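Local coordinates for protein acyl-CoA dehydrogenase (Bacillus anthracis, PDB 3OWA) that binds FAD and, as its family implies, probably catalyses the flavin-dependent alpha,beta-dehydrogenation of acyl-CoA thioesters, at residues Ala467-Leu472 with Arg568-His573; Leu503-Ser508 with Glu533-Glu538; Gln480-Ala485 with Ile552-Gly557. All blocks are in the same frame, centred on the assembly; numbering follows the deposited sequence.

Contact 1 of 3, residues Ala467-Leu472 with Arg568-His573; sequences AKKIGL and RKLTRH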
# COMPACT_ATOMS: atom_id res chain seq x y z
N ALA A 467 -4.21 8.13 -26.23
CA ALA A 467 -3.37 7.29 -25.37
C ALA A 467 -2.62 6.26 -26.20
O ALA A 467 -1.43 6.00 -25.95
CB ALA A 467 -4.20 6.60 -24.26
N LYS A 468 -3.30 5.70 -27.20
CA LYS A 468 -2.69 4.72 -28.11
C LYS A 468 -1.52 5.33 -28.87
O LYS A 468 -0.44 4.73 -28.94
CB LYS A 468 -3.72 4.16 -29.10
CG LYS A 468 -4.76 3.24 -28.45
CD LYS A 468 -5.69 2.61 -29.45
CE LYS A 468 -6.88 2.01 -28.70
NZ LYS A 468 -7.68 1.15 -29.57
N LYS A 469 -1.75 6.52 -29.42
CA LYS A 469 -0.71 7.30 -30.11
C LYS A 469 0.48 7.62 -29.21
O LYS A 469 1.63 7.50 -29.65
CB LYS A 469 -1.32 8.60 -30.66
CG LYS A 469 -2.44 8.35 -31.68
CD LYS A 469 -3.12 9.64 -32.12
CE LYS A 469 -4.24 9.32 -33.10
NZ LYS A 469 -5.08 10.51 -33.36
N ILE A 470 0.21 8.03 -27.96
CA ILE A 470 1.26 8.36 -27.01
C ILE A 470 2.11 7.11 -26.69
O ILE A 470 3.34 7.19 -26.71
CB ILE A 470 0.69 9.01 -25.70
CG1 ILE A 470 0.09 10.39 -25.98
CG2 ILE A 470 1.77 9.15 -24.63
CD1 ILE A 470 -0.93 10.84 -24.93
N GLY A 471 1.46 5.98 -26.43
CA GLY A 471 2.17 4.73 -26.18
C GLY A 471 3.07 4.33 -27.35
O GLY A 471 4.25 4.00 -27.18
N LEU A 472 2.50 4.37 -28.55
CA LEU A 472 3.24 4.07 -29.77
C LEU A 472 4.42 5.01 -29.95
O LEU A 472 5.54 4.56 -30.24
CB LEU A 472 2.31 4.11 -30.98
CG LEU A 472 1.45 2.87 -31.16
CD1 LEU A 472 0.11 3.20 -31.79
CD2 LEU A 472 2.21 1.85 -32.00
N ARG A 568 2.04 17.41 -25.75
CA ARG A 568 1.07 18.44 -25.36
C ARG A 568 -0.12 18.50 -26.33
O ARG A 568 -1.28 18.60 -25.90
CB ARG A 568 1.75 19.81 -25.24
CG ARG A 568 1.01 20.82 -24.36
CD ARG A 568 0.24 21.88 -25.17
NE ARG A 568 1.08 22.58 -26.15
CZ ARG A 568 1.71 23.73 -25.93
NH1 ARG A 568 1.60 24.36 -24.76
NH2 ARG A 568 2.44 24.27 -26.90
N LYS A 569 0.17 18.40 -27.62
CA LYS A 569 -0.86 18.31 -28.66
C LYS A 569 -1.74 17.06 -28.50
O LYS A 569 -2.95 17.11 -28.75
CB LYS A 569 -0.23 18.33 -30.07
CG LYS A 569 0.20 19.72 -30.55
CD LYS A 569 0.87 19.68 -31.92
CE LYS A 569 1.63 20.98 -32.20
NZ LYS A 569 2.47 20.88 -33.43
N LEU A 570 -1.13 15.95 -28.10
CA LEU A 570 -1.86 14.70 -27.93
C LEU A 570 -2.65 14.69 -26.64
O LEU A 570 -3.58 13.93 -26.47
CB LEU A 570 -0.91 13.52 -27.99
CG LEU A 570 -0.48 13.09 -29.39
CD1 LEU A 570 0.51 11.98 -29.26
CD2 LEU A 570 -1.67 12.66 -30.26
N THR A 571 -2.30 15.60 -25.75
CA THR A 571 -2.78 15.50 -24.39
C THR A 571 -3.77 16.60 -23.98
O THR A 571 -4.47 16.49 -22.96
CB THR A 571 -1.57 15.38 -23.47
OG1 THR A 571 -1.83 14.39 -22.48
CG2 THR A 571 -1.16 16.70 -22.88
N ARG A 572 -3.85 17.64 -24.81
CA ARG A 572 -4.76 18.77 -24.60
C ARG A 572 -6.24 18.37 -24.65
O ARG A 572 -6.68 17.70 -25.59
CB ARG A 572 -4.50 19.84 -25.67
CG ARG A 572 -3.17 20.57 -25.52
CD ARG A 572 -3.24 22.01 -26.05
NE ARG A 572 -4.06 22.12 -27.26
CZ ARG A 572 -5.30 22.60 -27.29
NH1 ARG A 572 -5.89 23.03 -26.18
NH2 ARG A 572 -5.96 22.66 -28.44
N HIS A 573 -7.00 18.78 -23.64
CA HIS A 573 -8.45 18.59 -23.62
C HIS A 573 -9.06 19.42 -22.51
O HIS A 573 -8.33 19.97 -21.70
CB HIS A 573 -8.83 17.12 -23.43
CG HIS A 573 -8.53 16.59 -22.06
ND1 HIS A 573 -7.25 16.27 -21.65
CD2 HIS A 573 -9.34 16.29 -21.02
CE1 HIS A 573 -7.29 15.80 -20.41
NE2 HIS A 573 -8.55 15.79 -20.01

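Contact 2 of 3, residues Leu503-Ser508 with Glu533-Glu538; sequences LYAMES and EVFCQE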
# COMPACT_ATOMS: atom_id res chain seq x y z
N LEU A 503 -3.99 2.25 -20.70
CA LEU A 503 -4.75 2.28 -21.96
C LEU A 503 -5.78 1.13 -22.10
O LEU A 503 -6.95 1.36 -22.46
CB LEU A 503 -3.78 2.35 -23.15
CG LEU A 503 -4.42 1.96 -24.46
CD1 LEU A 503 -5.14 3.17 -25.01
CD2 LEU A 503 -3.40 1.39 -25.44
N TYR A 504 -5.35 -0.09 -21.81
CA TYR A 504 -6.21 -1.28 -21.85
C TYR A 504 -7.39 -1.18 -20.86
O TYR A 504 -8.52 -1.52 -21.20
CB TYR A 504 -5.38 -2.56 -21.57
CG TYR A 504 -6.11 -3.86 -21.83
CD1 TYR A 504 -6.69 -4.12 -23.08
CD2 TYR A 504 -6.22 -4.82 -20.84
CE1 TYR A 504 -7.36 -5.31 -23.34
CE2 TYR A 504 -6.89 -6.03 -21.08
CZ TYR A 504 -7.46 -6.26 -22.34
OH TYR A 504 -8.12 -7.45 -22.58
N ALA A 505 -7.12 -0.73 -19.65
CA ALA A 505 -8.20 -0.55 -18.69
C ALA A 505 -9.18 0.56 -19.13
O ALA A 505 -10.41 0.40 -19.03
CB ALA A 505 -7.62 -0.24 -17.31
N MSE A 506 -8.64 1.68 -19.61
CA MSE A 506 -9.47 2.81 -20.10
C MSE A 506 -10.36 2.38 -21.24
O MSE A 506 -11.55 2.62 -21.21
CB MSE A 506 -8.59 3.95 -20.61
CG MSE A 506 -7.92 4.76 -19.54
SE MSE A 506 -6.76 6.06 -20.37
CE MSE A 506 -8.09 7.13 -21.28
N GLU A 507 -9.78 1.74 -22.25
CA GLU A 507 -10.56 1.29 -23.41
C GLU A 507 -11.63 0.26 -23.03
O GLU A 507 -12.75 0.30 -23.53
CB GLU A 507 -9.63 0.72 -24.49
CG GLU A 507 -10.36 0.25 -25.75
CD GLU A 507 -9.43 -0.41 -26.80
OE1 GLU A 507 -9.49 0.00 -27.98
OE2 GLU A 507 -8.66 -1.34 -26.46
N SER A 508 -11.27 -0.67 -22.14
CA SER A 508 -12.22 -1.68 -21.65
C SER A 508 -13.41 -1.04 -20.96
O SER A 508 -14.55 -1.44 -21.20
CB SER A 508 -11.54 -2.67 -20.70
OG SER A 508 -10.50 -3.41 -21.32
N GLU A 533 -15.81 8.27 -16.86
CA GLU A 533 -15.29 9.65 -16.91
C GLU A 533 -14.17 9.88 -15.90
O GLU A 533 -13.11 10.44 -16.22
CB GLU A 533 -16.43 10.63 -16.63
CG GLU A 533 -17.36 10.78 -17.82
CD GLU A 533 -18.65 11.51 -17.49
OE1 GLU A 533 -19.03 11.59 -16.30
OE2 GLU A 533 -19.29 12.01 -18.45
N VAL A 534 -14.42 9.42 -14.69
CA VAL A 534 -13.54 9.63 -13.56
C VAL A 534 -12.26 8.79 -13.74
O VAL A 534 -11.16 9.32 -13.58
CB VAL A 534 -14.32 9.28 -12.25
CG1 VAL A 534 -13.40 8.83 -11.17
CG2 VAL A 534 -15.20 10.49 -11.81
N PHE A 535 -12.41 7.52 -14.09
CA PHE A 535 -11.22 6.66 -14.24
C PHE A 535 -10.35 7.15 -15.41
O PHE A 535 -9.12 7.23 -15.29
CB PHE A 535 -11.59 5.17 -14.43
CG PHE A 535 -10.40 4.30 -14.73
CD1 PHE A 535 -9.59 3.86 -13.71
CD2 PHE A 535 -10.04 3.99 -16.05
CE1 PHE A 535 -8.45 3.09 -13.97
CE2 PHE A 535 -8.92 3.23 -16.34
CZ PHE A 535 -8.13 2.75 -15.29
N CYS A 536 -11.00 7.45 -16.53
CA CYS A 536 -10.28 7.90 -17.72
C CYS A 536 -9.46 9.15 -17.50
O CYS A 536 -8.29 9.21 -17.88
CB CYS A 536 -11.22 8.07 -18.90
SG CYS A 536 -11.55 6.49 -19.67
N GLN A 537 -10.07 10.14 -16.85
CA GLN A 537 -9.37 11.37 -16.55
C GLN A 537 -8.09 11.10 -15.77
O GLN A 537 -7.00 11.58 -16.14
CB GLN A 537 -10.27 12.33 -15.79
CG GLN A 537 -9.56 13.59 -15.42
CD GLN A 537 -10.45 14.82 -15.45
OE1 GLN A 537 -11.03 15.17 -16.48
NE2 GLN A 537 -10.57 15.48 -14.30
N GLU A 538 -8.21 10.33 -14.68
CA GLU A 538 -7.03 10.05 -13.85
C GLU A 538 -6.00 9.12 -14.48
O GLU A 538 -4.80 9.36 -14.34
CB GLU A 538 -7.44 9.57 -12.45
CG GLU A 538 -7.89 10.75 -11.54
CD GLU A 538 -8.93 10.35 -10.47
OE1 GLU A 538 -9.42 11.23 -9.71
OE2 GLU A 538 -9.29 9.15 -10.40

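Contact 3 of 3, residues Gln480-Ala485 with Ile552-Gly557; sequences QKYGKA and IAVENG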
# COMPACT_ATOMS: atom_id res chain seq x y z
N GLN A 480 13.91 2.95 -31.08
CA GLN A 480 14.83 3.57 -32.03
C GLN A 480 16.09 4.14 -31.35
O GLN A 480 17.16 4.21 -31.95
CB GLN A 480 14.14 4.62 -32.91
CG GLN A 480 14.09 6.04 -32.35
CD GLN A 480 14.22 7.11 -33.44
OE1 GLN A 480 14.32 6.80 -34.63
NE2 GLN A 480 14.24 8.38 -33.03
N LYS A 481 15.97 4.53 -30.08
CA LYS A 481 17.10 5.09 -29.33
C LYS A 481 18.09 4.03 -28.80
O LYS A 481 19.30 4.18 -28.95
CB LYS A 481 16.58 5.95 -28.18
CG LYS A 481 17.56 6.97 -27.64
CD LYS A 481 18.58 6.37 -26.69
CE LYS A 481 19.04 7.36 -25.63
NZ LYS A 481 19.92 8.43 -26.16
N TYR A 482 17.59 2.97 -28.17
CA TYR A 482 18.47 1.98 -27.53
C TYR A 482 18.67 0.73 -28.35
O TYR A 482 19.62 -0.02 -28.13
CB TYR A 482 17.96 1.62 -26.14
CG TYR A 482 18.16 2.72 -25.14
CD1 TYR A 482 19.41 2.91 -24.54
CD2 TYR A 482 17.12 3.58 -24.82
CE1 TYR A 482 19.61 3.93 -23.63
CE2 TYR A 482 17.30 4.60 -23.91
CZ TYR A 482 18.55 4.77 -23.32
OH TYR A 482 18.74 5.79 -22.40
N GLY A 483 17.75 0.50 -29.28
CA GLY A 483 17.80 -0.67 -30.15
C GLY A 483 17.54 -1.98 -29.44
O GLY A 483 16.59 -2.12 -28.67
N LYS A 484 18.42 -2.95 -29.72
CA LYS A 484 18.37 -4.25 -29.09
C LYS A 484 18.77 -4.18 -27.61
O LYS A 484 18.56 -5.14 -26.86
CB LYS A 484 19.24 -5.25 -29.85
CG LYS A 484 18.85 -5.42 -31.33
CD LYS A 484 19.50 -6.65 -31.97
CE LYS A 484 18.84 -7.01 -33.30
NZ LYS A 484 19.36 -8.31 -33.85
N ALA A 485 19.34 -3.05 -27.18
CA ALA A 485 19.78 -2.93 -25.80
C ALA A 485 18.72 -2.25 -24.90
O ALA A 485 18.98 -1.92 -23.74
CB ALA A 485 21.12 -2.20 -25.74
N ILE A 552 11.94 12.60 -21.58
CA ILE A 552 13.06 13.25 -20.95
C ILE A 552 14.27 12.32 -20.77
O ILE A 552 15.41 12.79 -20.75
CB ILE A 552 12.65 13.84 -19.58
CG1 ILE A 552 11.59 14.94 -19.76
CG2 ILE A 552 13.86 14.38 -18.83
CD1 ILE A 552 10.88 15.31 -18.45
N ALA A 553 14.03 11.03 -20.59
CA ALA A 553 15.12 10.08 -20.41
C ALA A 553 15.71 9.68 -21.76
O ALA A 553 16.81 9.12 -21.83
CB ALA A 553 14.62 8.85 -19.68
N VAL A 554 14.97 9.95 -22.83
CA VAL A 554 15.32 9.40 -24.13
C VAL A 554 15.88 10.44 -25.10
O VAL A 554 16.62 10.10 -26.01
CB VAL A 554 14.13 8.61 -24.71
CG1 VAL A 554 14.12 8.61 -26.20
CG2 VAL A 554 14.15 7.19 -24.14
N GLU A 555 15.55 11.71 -24.87
CA GLU A 555 15.99 12.80 -25.74
C GLU A 555 16.36 14.05 -24.95
O GLU A 555 16.08 14.13 -23.75
CB GLU A 555 14.88 13.11 -26.74
CG GLU A 555 14.85 12.13 -27.91
CD GLU A 555 13.44 11.91 -28.48
OE1 GLU A 555 12.49 12.60 -28.04
OE2 GLU A 555 13.31 11.04 -29.37
N ASN A 556 17.00 15.02 -25.62
CA ASN A 556 17.35 16.30 -24.99
C ASN A 556 17.37 17.53 -25.92
O ASN A 556 17.28 17.40 -27.15
CB ASN A 556 18.66 16.18 -24.20
CG ASN A 556 19.81 15.66 -25.04
OD1 ASN A 556 20.32 16.35 -25.92
ND2 ASN A 556 20.23 14.44 -24.76
N GLY A 557 17.48 18.71 -25.31
CA GLY A 557 17.53 19.98 -26.04
C GLY A 557 16.33 20.23 -26.95
O GLY A 557 15.18 20.03 -26.54
O HOH W 1 19.21 10.91 -27.27

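Contact 1 of 3, residues Ala467-Leu472 with Arg568-His573
L570 turns CG away from its carbonyl carbon (chi1 -79°), and I470 does the same with CG1 (chi1 -67°); these two torsions set their branches side by side, running past each other in opposite directions. I470 CG1 lies 3.7 Å from L570 CD1, and the same carbon rests 3.9 Å from L570 CB, while the CD1 end of I470 continues along that side. The other methyl of L570, CD2, is nearest K469: the two side chains cross at about a right angle, with K469 CD 3.8 Å from L570 CD2. K469 starts toward L570, but its extended chain carries the ammonium end away, which leaves aliphatic carbon at the interface. L570 thus fits between K469 and I470, one methyl group nearest to each, where helix 458-482 meets the end of helix 557-571 in the second C-terminal helical domain. I470 CD1 comes to 4.4 Å from T571 OG1, a loose touch. Helix 526-554 packs alongside, with F540 against both I470 and T571. Just beyond the helix end, H573 ND1 donates a nearly straight bond of 3.1 Å to T571 O, in the plane of its ring. No hydrogen bond crosses between the segments, so the contact probably rests on dispersion and the hydrophobic effect between aliphatic carbons.

Contact 2 of 3, residues Leu503-Ser508 with Glu533-Glu538
F535 lays the CE2–CZ side of its ring against the backbone and side chains of A505 and M506, in an antiparallel helix pair of the second, additional helical domain that follows the classical C-terminal domain of the acyl-CoA dehydrogenase fold. Helices 490-520 and 526-554 follow each other in the chain, and the short segments of their axes come within 9.7 Å at 156° between their directions. The ring reaches across because F535 CG stands opposite its own backbone N (chi1 174°). A505 CB then meets F535 CZ at 3.6 Å, approaching the ring at a slant. M506 meets the ring at its edge, where the backbone N lies 3.6 Å from F535 CE2 and near the ring plane. M506 CG comes to 3.7 Å from that CE2 atom, the side chain crossing the phenylalanine at an oblique angle.

Beside the ring, the selenomethionine meets a thiol. M506 bends at its last torsion (chi3 65°), and the bend returns the terminal methyl toward C536. C536 SG is bordered by three carbons of this side chain, M506 CB at 4.0 Å, CG and CE, of which only CE owes its place to the bend. All four touching residues are buried, and other helices complete their surroundings: F367 of helix 358-383 packs on A505, A320 of helix 305-336 on F535, and L463 of helix 458-482 on M506. No hydrogen bond links the two segments, which are joined by packing, mostly of side chains. On the other side of helix 490-520, S508 OG donates to Y504 O, which also accepts from S508 N, the two donors arriving from opposite faces of the carbonyl plane. At the interface itself, the methyl carbon M506 CE ends 3.9 Å from C536 SG.

Contact 3 of 3, residues Gln480-Ala485 with Ile552-Gly557
Partly buried and bridged by water, this contact joins the ends of two helices of the second, additional helical domain that follows the classical C-terminal domain of the acyl-CoA dehydrogenase fold: K481 and Y482 close helix 458-482, and V554 lies near the end of helix 526-554. V554 is the buried member, and its two methyl groups divide the work. V554 CG2 approaches the edge of the Y482 ring, near its plane, and stands 4.1 Å from Y482 CE2. The second methyl, V554 CG1, is turned to the lysine, with K481 CB and K481 CG each 4.1 Å away; here the side chains slide past each other in opposite directions. I492 of helix 490-520 packs on both Y482 and V554, adding a third helix to the apolar side of the contact.

K481 combines an apolar stem with a charged tip. CG is placed opposite the backbone N (chi1 -159°); this torsion and the bend at chi2 bring CD 3.5 Å above the centre of one face of the Y482 ring, and the further bend at chi4 turns NZ. The tyrosine thus meets V554 at an edge and aliphatic lysine carbon over a face. The fold of the lysine also runs it along the V554 carbonyl, with K481 CG 3.7 Å from V554 O. Its ammonium group does not bond that oxygen directly; a water mediates between them. The next residue after Y482, G483, is the first to leave helical geometry, with positive phi, so K481 and Y482 belong to the last turn of the helix. In the bridge, the water accepts from K481 NZ at 2.8 Å and donates to V554 O at 3.0 Å.

In the fold
All three contacts tie together helices of the second C-terminal helical domain. Contacts 1 and 3 share helix 458-482, with centres 19 Å apart, whereas contacts 2 and 3 share helix 526-554 at separate levels, about 17 Å between nearest atoms. Contact 2 is wholly buried and contact 1 nearly so, and both work by apolar fit: an aromatic ring, a selenomethionine and a thiol in one, aliphatic branches in the other. Contact 3, at helix ends and partly exposed, adds a water bridge to its apolar packing. Contacts 1 and 2 also touch directly, through the salt bridge of K468 NZ to E507 OE1 and the packing of L503 on A467 and K468.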